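Local coordinates for glycosyl hydrolases family 2, sugar binding domain protein (Bacteroides uniformis str. 3978 T3 ii, PDB 6D1P), which is a beta-glucuronidase of glycoside hydrolase family 2 from a human gut bacterium, and probably hydrolyses O-glycosidic bonds that link glucuronic acid to other groups, at residues His522-Lys527 with Pro631-Lys636; Val680-Gly685 with Gln706-Arg711. One frame throughout, in Å; residues are numbered along the deposited sequence.

Contact 1: residues His522-Lys527 with Pro631-Lys636; sequences HMEVNK and PVRWGK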
ATOM      1  N   HIS A 522      11.896  12.150 -31.931  1.00 23.26           N
ATOM      2  CA  HIS A 522      12.882  12.172 -33.011  1.00 25.95           C
ATOM      3  C   HIS A 522      13.588  13.526 -33.026  1.00 27.29           C
ATOM      4  O   HIS A 522      13.287  14.423 -32.231  1.00 24.60           O
ATOM      5  CB  HIS A 522      12.233  11.871 -34.370  1.00 22.84           C
ATOM      6  CG  HIS A 522      11.352  10.668 -34.346  1.00 22.84           C
ATOM      7  ND1 HIS A 522      11.830   9.393 -34.555  1.00 23.66           N
ATOM      8  CD2 HIS A 522      10.030  10.538 -34.072  1.00 22.78           C
ATOM      9  CE1 HIS A 522      10.834   8.531 -34.441  1.00 25.43           C
ATOM     10  NE2 HIS A 522       9.730   9.200 -34.154  1.00 22.46           N
ATOM     11  N   MET A 523      14.533  13.673 -33.955  1.00 26.40           N
ATOM     12  CA  MET A 523      15.340  14.886 -34.024  1.00 30.95           C
ATOM     13  C   MET A 523      15.985  14.993 -35.403  1.00 31.63           C
ATOM     14  O   MET A 523      16.594  14.028 -35.881  1.00 30.25           O
ATOM     15  CB  MET A 523      16.403  14.874 -32.916  1.00 28.94           C
ATOM     16  CG  MET A 523      17.417  15.995 -32.996  1.00 28.63           C
ATOM     17  SD  MET A 523      16.676  17.630 -33.064  1.00 32.86           S
ATOM     18  CE  MET A 523      15.607  17.621 -31.621  1.00 33.38           C
ATOM     19  N   GLU A 524      15.836  16.158 -36.044  1.00 33.79           N
ATOM     20  CA  GLU A 524      16.454  16.389 -37.348  1.00 31.44           C
ATOM     21  C   GLU A 524      17.971  16.442 -37.213  1.00 34.41           C
ATOM     22  O   GLU A 524      18.503  17.013 -36.252  1.00 30.48           O
ATOM     23  CB  GLU A 524      15.959  17.701 -37.964  1.00 32.37           C
ATOM     24  CG  GLU A 524      14.493  17.723 -38.390  1.00 33.61           C
ATOM     25  CD  GLU A 524      14.209  16.903 -39.642  1.00 33.67           C
ATOM     26  OE1 GLU A 524      15.164  16.434 -40.313  1.00 35.08           O
ATOM     27  OE2 GLU A 524      13.012  16.713 -39.947  1.00 33.37           O
ATOM     28  N   VAL A 525      18.667  15.845 -38.188  1.00 33.90           N
ATOM     29  CA  VAL A 525      20.123  15.929 -38.234  1.00 33.28           C
ATOM     30  C   VAL A 525      20.538  17.359 -38.563  1.00 37.39           C
ATOM     31  O   VAL A 525      19.847  18.077 -39.297  1.00 39.29           O
ATOM     32  CB  VAL A 525      20.705  14.930 -39.253  1.00 37.11           C
ATOM     33  CG1 VAL A 525      20.198  15.228 -40.659  1.00 31.44           C
ATOM     34  CG2 VAL A 525      22.227  14.964 -39.215  1.00 37.97           C
ATOM     35  N   ASN A 526      21.677  17.777 -38.009  1.00 41.85           N
ATOM     36  CA  ASN A 526      22.165  19.149 -38.122  1.00 44.33           C
ATOM     37  C   ASN A 526      23.691  19.120 -38.138  1.00 48.84           C
ATOM     38  O   ASN A 526      24.303  18.595 -37.204  1.00 48.32           O
ATOM     39  CB  ASN A 526      21.637  19.982 -36.954  1.00 44.36           C
ATOM     40  CG  ASN A 526      22.034  21.433 -37.048  1.00 57.56           C
ATOM     41  OD1 ASN A 526      22.519  21.886 -38.087  1.00 61.58           O
ATOM     42  ND2 ASN A 526      21.827  22.176 -35.963  1.00 51.85           N
ATOM     43  N   LYS A 527      24.313  19.672 -39.186  1.00 58.25           N
ATOM     44  CA  LYS A 527      25.745  19.452 -39.421  1.00 55.87           C
ATOM     45  C   LYS A 527      26.641  20.531 -38.824  1.00 56.49           C
ATOM     46  O   LYS A 527      27.864  20.356 -38.810  1.00 63.20           O
ATOM     47  CB  LYS A 527      26.040  19.328 -40.927  1.00 54.84           C
ATOM     48  CG  LYS A 527      25.370  18.133 -41.640  1.00 51.84           C
ATOM     49  CD  LYS A 527      26.198  16.843 -41.543  1.00 59.04           C
ATOM     50  CE  LYS A 527      25.303  15.590 -41.568  1.00 54.06           C
ATOM     51  NZ  LYS A 527      26.006  14.305 -41.215  1.00 42.92           N
ATOM     52  N   PRO A 631       5.680  12.295 -37.142  1.00 31.50           N
ATOM     53  CA  PRO A 631       4.594  12.892 -37.935  1.00 33.60           C
ATOM     54  C   PRO A 631       4.946  14.241 -38.547  1.00 36.05           C
ATOM     55  O   PRO A 631       4.402  14.612 -39.598  1.00 32.47           O
ATOM     56  CB  PRO A 631       3.450  13.038 -36.916  1.00 32.89           C
ATOM     57  CG  PRO A 631       4.069  12.693 -35.518  1.00 32.92           C
ATOM     58  CD  PRO A 631       5.537  12.578 -35.699  1.00 30.03           C
ATOM     59  N   VAL A 632       5.833  14.994 -37.902  1.00 30.18           N
ATOM     60  CA  VAL A 632       6.161  16.348 -38.332  1.00 31.32           C
ATOM     61  C   VAL A 632       7.679  16.497 -38.400  1.00 34.75           C
ATOM     62  O   VAL A 632       8.355  16.530 -37.360  1.00 28.85           O
ATOM     63  CB  VAL A 632       5.558  17.409 -37.403  1.00 30.25           C
ATOM     64  CG1 VAL A 632       5.992  18.791 -37.852  1.00 30.47           C
ATOM     65  CG2 VAL A 632       4.045  17.307 -37.405  1.00 34.54           C
ATOM     66  N   ARG A 633       8.209  16.615 -39.618  1.00 32.99           N
ATOM     67  CA  ARG A 633       9.585  17.018 -39.896  1.00 33.07           C
ATOM     68  C   ARG A 633       9.699  18.545 -39.917  1.00 33.51           C
ATOM     69  O   ARG A 633       8.701  19.271 -39.995  1.00 34.09           O
ATOM     70  CB  ARG A 633      10.042  16.464 -41.241  1.00 31.32           C
ATOM     71  CG  ARG A 633       9.742  15.002 -41.467  1.00 30.63           C
ATOM     72  CD  ARG A 633      10.830  14.137 -40.890  1.00 35.04           C
ATOM     73  NE  ARG A 633      12.179  14.514 -41.342  1.00 35.49           N
ATOM     74  CZ  ARG A 633      12.825  13.918 -42.339  1.00 35.44           C
ATOM     75  NH1 ARG A 633      12.223  12.932 -42.994  1.00 40.32           N
ATOM     76  NH2 ARG A 633      14.073  14.291 -42.670  1.00 32.05           N
ATOM     77  N   TRP A 634      10.931  19.044 -39.856  1.00 34.19           N
ATOM     78  CA  TRP A 634      11.118  20.489 -39.905  1.00 36.66           C
ATOM     79  C   TRP A 634      12.493  20.846 -40.450  1.00 41.22           C
ATOM     80  O   TRP A 634      13.405  20.014 -40.512  1.00 36.47           O
ATOM     81  CB  TRP A 634      10.925  21.133 -38.540  1.00 33.53           C
ATOM     82  CG  TRP A 634      11.956  20.743 -37.538  1.00 38.74           C
ATOM     83  CD1 TRP A 634      13.112  21.410 -37.245  1.00 37.26           C
ATOM     84  CD2 TRP A 634      11.922  19.594 -36.681  1.00 34.14           C
ATOM     85  NE1 TRP A 634      13.804  20.747 -36.254  1.00 38.11           N
ATOM     86  CE2 TRP A 634      13.093  19.633 -35.885  1.00 36.13           C
ATOM     87  CE3 TRP A 634      11.009  18.542 -36.501  1.00 30.95           C
ATOM     88  CZ2 TRP A 634      13.386  18.653 -34.929  1.00 33.02           C
ATOM     89  CZ3 TRP A 634      11.295  17.569 -35.542  1.00 31.04           C
ATOM     90  CH2 TRP A 634      12.481  17.631 -34.772  1.00 32.58           C
ATOM     91  N   GLY A 635      12.623  22.120 -40.795  1.00 40.84           N
ATOM     92  CA  GLY A 635      13.779  22.666 -41.481  1.00 44.65           C
ATOM     93  C   GLY A 635      13.378  23.894 -42.278  1.00 46.01           C
ATOM     94  O   GLY A 635      12.229  24.335 -42.261  1.00 41.21           O
ATOM     95  N   LYS A 636      14.357  24.444 -42.988  1.00 46.03           N
ATOM     96  CA  LYS A 636      14.097  25.636 -43.775  1.00 45.24           C
ATOM     97  C   LYS A 636      13.271  25.280 -45.018  1.00 44.50           C
ATOM     98  O   LYS A 636      13.186  24.112 -45.401  1.00 42.82           O
ATOM     99  CB  LYS A 636      15.416  26.311 -44.140  1.00 42.69           C
ATOM    100  CG  LYS A 636      15.877  27.244 -43.033  1.00 52.23           C
ATOM    101  CD  LYS A 636      17.345  27.645 -43.115  1.00 55.68           C
ATOM    102  CE  LYS A 636      17.771  28.360 -41.821  1.00 61.34           C
ATOM    103  NZ  LYS A 636      18.355  29.723 -42.026  1.00 61.27           N
TER
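E524 reaches from a loop of the TIM barrel domain to the edge strand 632-634 of the beta-sandwich-like domain that follows, where its side chain lies between the guanidinium of R633 and the indole of W634. CG stands anti to the carbonyl carbon (chi1 -68°) and the chain bends at chi2, which lays the methylene over the ring and turns the carboxylate toward the strand. CG sits over one indole face as a CH-pi contact, 3.6 Å from the centroid of the W634 five-membered ring, while carboxylate and ring planes stand almost perpendicular. The carboxylate meets R633 nearly coplanar, the two planes 25° apart. E524 OE2 takes the strong half of the salt bridge on its syn side; it lies at the guanidinium edge, almost in its plane, 2.7 Å from R633 NE. The second half, R633 NH2 to E524 OE1 at 3.4 Å, is weak. Backbone W634 N adds a bond to E524 OE2 of 3.1 Å, arriving from the opposite face of the carboxylate plane, and two donors therefore grip one oxygen of a buried acid. R633 has further anchors within its own domain: NH2 also binds E642 O, and NH1 binds Q706 OE1. Without the E524 carboxylate, as with an alanine here, R633 would probably lose its acidic mate, W634 N an acceptor and one indole face its methylene cover. The H522 imidazole, at the start of the segment, bonds through ND1 to Y626 OH and through NE2 to S629 OG. At the rim of the indole, M523 makes a Met-aromatic contact: its sulfur lies 81° off the normal of the six-membered ring, with SD 3.9 Å from W634 CZ2.

Contact 2: residues Val680-Gly685 with Gln706-Arg711; sequences VPLREG and QEYQTR
An antiparallel bridge between G685 and Y708 joins the start of strand 685-695 to the end of strand 698-709, neighbours in the mixed sheet of the domain after the TIM barrel. In this hydrogen-bonded pair, Y708 N donates to G685 O at 2.9 Å, while the return bond from G685 N to Y708 O is weak at 3.3 Å. Two CA-H...O contacts back the bridge, one from E684 CA to Y708 O and one from E707 CA to G685 O. G685 has a positive phi of 93°, and a CB here would press against the carbonyl oxygen of E684, which favours glycine. Before the bridge, the loop lies along one face and one edge of the Y708 ring. L682 crosses the tyrosine at about a right angle, its CB over one ring face and offset toward the rim, 4.1 Å from the ring centroid. R683 O comes to the ring edge and lies 3.1 Å from Y708 CB. A chi1 of -174°, with CG opposite the backbone N, carries the Y708 ring past L682, and its OH bonds to K636 O, just after strand 632-634. On the exposed side, E684 starts out pointing away from strand 698-709, but its extended chain returns to T710. There T710 OG1 donates to E684 OE2 over 2.7 Å, approaching from well above the carboxylate plane, 74° out of it. The chemistry divides by depth: the buried tyrosine has apolar cover on its ring and a hydrogen-bonded hydroxyl, whereas the E684 carboxylate, at the exposed rim, is tied to T710 by a neutral hydroxyl, a tether likely to be weakened by competing water.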
ATOM      1  N   VAL A 680      16.204  14.953 -49.836  1.00 44.30           N
ATOM      2  CA  VAL A 680      14.993  15.156 -50.624  1.00 45.41           C
ATOM      3  C   VAL A 680      14.387  16.511 -50.277  1.00 45.59           C
ATOM      4  O   VAL A 680      14.484  16.953 -49.124  1.00 47.85           O
ATOM      5  CB  VAL A 680      13.984  14.018 -50.380  1.00 48.76           C
ATOM      6  CG1 VAL A 680      12.705  14.277 -51.114  1.00 51.26           C
ATOM      7  CG2 VAL A 680      14.546  12.646 -50.791  1.00 34.68           C
ATOM      8  N   PRO A 681      13.782  17.217 -51.230  1.00 50.74           N
ATOM      9  CA  PRO A 681      12.944  18.357 -50.857  1.00 47.73           C
ATOM     10  C   PRO A 681      11.624  17.862 -50.295  1.00 49.18           C
ATOM     11  O   PRO A 681      11.065  16.857 -50.748  1.00 47.46           O
ATOM     12  CB  PRO A 681      12.738  19.094 -52.187  1.00 51.34           C
ATOM     13  CG  PRO A 681      12.775  17.995 -53.202  1.00 52.37           C
ATOM     14  CD  PRO A 681      13.873  17.069 -52.697  1.00 52.09           C
ATOM     15  N   LEU A 682      11.134  18.565 -49.284  1.00 40.31           N
ATOM     16  CA  LEU A 682       9.787  18.356 -48.786  1.00 43.11           C
ATOM     17  C   LEU A 682       9.051  19.677 -48.890  1.00 39.83           C
ATOM     18  O   LEU A 682       9.621  20.745 -48.626  1.00 39.52           O
ATOM     19  CB  LEU A 682       9.783  17.847 -47.335  1.00 45.91           C
ATOM     20  CG  LEU A 682      10.601  16.584 -47.034  1.00 45.40           C
ATOM     21  CD1 LEU A 682      10.720  16.362 -45.533  1.00 35.90           C
ATOM     22  CD2 LEU A 682       9.989  15.375 -47.708  1.00 42.40           C
ATOM     23  N   ARG A 683       7.804  19.616 -49.314  1.00 37.70           N
ATOM     24  CA  ARG A 683       7.045  20.850 -49.322  1.00 44.43           C
ATOM     25  C   ARG A 683       6.378  21.050 -47.971  1.00 47.09           C
ATOM     26  O   ARG A 683       6.183  20.101 -47.204  1.00 44.10           O
ATOM     27  CB  ARG A 683       6.006  20.856 -50.440  1.00 48.06           C
ATOM     28  CG  ARG A 683       5.324  19.525 -50.676  1.00 50.79           C
ATOM     29  CD  ARG A 683       4.554  19.573 -51.979  1.00 51.97           C
ATOM     30  NE  ARG A 683       4.122  18.250 -52.415  1.00 57.28           N
ATOM     31  CZ  ARG A 683       3.687  17.979 -53.646  1.00 60.71           C
ATOM     32  NH1 ARG A 683       3.632  18.946 -54.559  1.00 70.28           N
ATOM     33  NH2 ARG A 683       3.311  16.746 -53.970  1.00 51.48           N
ATOM     34  N   GLU A 684       6.073  22.312 -47.673  1.00 47.46           N
ATOM     35  CA  GLU A 684       5.181  22.622 -46.572  1.00 43.63           C
ATOM     36  C   GLU A 684       3.923  21.780 -46.688  1.00 43.07           C
ATOM     37  O   GLU A 684       3.424  21.538 -47.786  1.00 43.03           O
ATOM     38  CB  GLU A 684       4.818  24.100 -46.586  1.00 47.55           C
ATOM     39  CG  GLU A 684       6.009  25.015 -46.628  1.00 48.13           C
ATOM     40  CD  GLU A 684       5.677  26.402 -46.120  1.00 65.09           C
ATOM     41  OE1 GLU A 684       4.484  26.667 -45.819  1.00 61.77           O
ATOM     42  OE2 GLU A 684       6.621  27.221 -46.011  1.00 69.66           O
ATOM     43  N   GLY A 685       3.424  21.322 -45.555  1.00 41.23           N
ATOM     44  CA  GLY A 685       2.235  20.504 -45.568  1.00 40.47           C
ATOM     45  C   GLY A 685       2.579  19.033 -45.620  1.00 38.59           C
ATOM     46  O   GLY A 685       3.664  18.606 -45.216  1.00 36.65           O
ATOM     47  N   GLN A 706       4.447  12.454 -43.837  1.00 27.62           N
ATOM     48  CA  GLN A 706       4.929  13.352 -42.796  1.00 31.06           C
ATOM     49  C   GLN A 706       4.635  14.788 -43.195  1.00 33.31           C
ATOM     50  O   GLN A 706       4.798  15.160 -44.355  1.00 38.36           O
ATOM     51  CB  GLN A 706       6.444  13.210 -42.543  1.00 32.11           C
ATOM     52  CG  GLN A 706       6.936  11.819 -42.195  1.00 33.40           C
ATOM     53  CD  GLN A 706       8.461  11.738 -42.117  1.00 40.41           C
ATOM     54  OE1 GLN A 706       9.167  12.247 -42.998  1.00 37.69           O
ATOM     55  NE2 GLN A 706       8.975  11.117 -41.043  1.00 34.71           N
ATOM     56  N   GLU A 707       4.211  15.594 -42.230  1.00 36.41           N
ATOM     57  CA  GLU A 707       4.133  17.024 -42.458  1.00 36.62           C
ATOM     58  C   GLU A 707       5.526  17.630 -42.411  1.00 34.91           C
ATOM     59  O   GLU A 707       6.412  17.160 -41.695  1.00 30.24           O
ATOM     60  CB  GLU A 707       3.247  17.694 -41.409  1.00 38.39           C
ATOM     61  CG  GLU A 707       1.821  17.165 -41.361  1.00 42.36           C
ATOM     62  CD  GLU A 707       0.915  17.846 -42.365  1.00 48.67           C
ATOM     63  OE1 GLU A 707       1.250  18.975 -42.803  1.00 47.60           O
ATOM     64  OE2 GLU A 707      -0.131  17.248 -42.718  1.00 53.28           O
ATOM     65  N   TYR A 708       5.720  18.689 -43.176  1.00 36.97           N
ATOM     66  CA  TYR A 708       6.971  19.427 -43.148  1.00 36.86           C
ATOM     67  C   TYR A 708       6.657  20.833 -42.691  1.00 36.81           C
ATOM     68  O   TYR A 708       5.837  21.520 -43.310  1.00 41.67           O
ATOM     69  CB  TYR A 708       7.656  19.430 -44.518  1.00 38.25           C
ATOM     70  CG  TYR A 708       9.016  20.068 -44.475  1.00 40.01           C
ATOM     71  CD1 TYR A 708      10.025  19.545 -43.662  1.00 42.40           C
ATOM     72  CD2 TYR A 708       9.302  21.201 -45.224  1.00 40.65           C
ATOM     73  CE1 TYR A 708      11.285  20.135 -43.605  1.00 43.78           C
ATOM     74  CE2 TYR A 708      10.560  21.797 -45.179  1.00 39.58           C
ATOM     75  CZ  TYR A 708      11.548  21.260 -44.368  1.00 44.93           C
ATOM     76  OH  TYR A 708      12.796  21.846 -44.314  1.00 46.13           O
ATOM     77  N   GLN A 709       7.288  21.250 -41.606  1.00 36.04           N
ATOM     78  CA  GLN A 709       6.983  22.518 -40.964  1.00 35.52           C
ATOM     79  C   GLN A 709       8.192  23.429 -41.070  1.00 36.47           C
ATOM     80  O   GLN A 709       9.281  23.088 -40.597  1.00 36.82           O
ATOM     81  CB  GLN A 709       6.579  22.304 -39.505  1.00 36.60           C
ATOM     82  CG  GLN A 709       6.663  23.542 -38.620  1.00 35.07           C
ATOM     83  CD  GLN A 709       6.256  23.243 -37.179  1.00 43.33           C
ATOM     84  OE1 GLN A 709       5.320  22.469 -36.932  1.00 41.26           O
ATOM     85  NE2 GLN A 709       6.968  23.840 -36.221  1.00 37.24           N
ATOM     86  N   THR A 710       7.996  24.585 -41.693  1.00 39.48           N
ATOM     87  CA  THR A 710       9.072  25.532 -41.907  1.00 38.71           C
ATOM     88  C   THR A 710       9.034  26.685 -40.931  1.00 37.49           C
ATOM     89  O   THR A 710      10.042  27.374 -40.777  1.00 42.70           O
ATOM     90  CB  THR A 710       9.025  26.075 -43.337  1.00 41.32           C
ATOM     91  OG1 THR A 710       7.759  26.710 -43.561  1.00 48.80           O
ATOM     92  CG2 THR A 710       9.201  24.934 -44.324  1.00 38.11           C
ATOM     93  N   ARG A 711       7.913  26.909 -40.259  1.00 40.89           N
ATOM     94  CA  ARG A 711       7.908  27.912 -39.210  1.00 41.10           C
ATOM     95  C   ARG A 711       8.667  27.381 -37.998  1.00 43.32           C
ATOM     96  O   ARG A 711       8.612  26.189 -37.678  1.00 38.39           O
ATOM     97  CB  ARG A 711       6.474  28.313 -38.863  1.00 40.77           C
ATOM     98  CG  ARG A 711       5.767  28.976 -40.035  1.00 40.58           C
ATOM     99  CD  ARG A 711       4.701  29.980 -39.609  1.00 53.92           C
ATOM    100  NE  ARG A 711       5.121  30.799 -38.471  1.00 60.09           N
ATOM    101  CZ  ARG A 711       4.402  31.805 -37.975  1.00 56.53           C
ATOM    102  NH1 ARG A 711       4.831  32.500 -36.922  1.00 51.73           N
ATOM    103  NH2 ARG A 711       3.243  32.117 -38.541  1.00 56.42           N
TER

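Both contacts involve one mixed sheet, in which strand 632-634 runs parallel to its neighbour 698-709. Contact 1 is the more buried and joins two domains, bringing a TIM-barrel loop against the sheet's outermost strand through a salt bridge and indole packing. Contact 2 is partly exposed, stays within the sheet domain and relies on backbone pairing, a tyrosine face and a carboxylate-hydroxyl bond. The centres of contact 1 and contact 2 lie about 10 Å apart. Direct links bind them: R633 N probably bonds to E707 O at 2.8 Å, and W634 CB packs 3.3 Å from Q709 O.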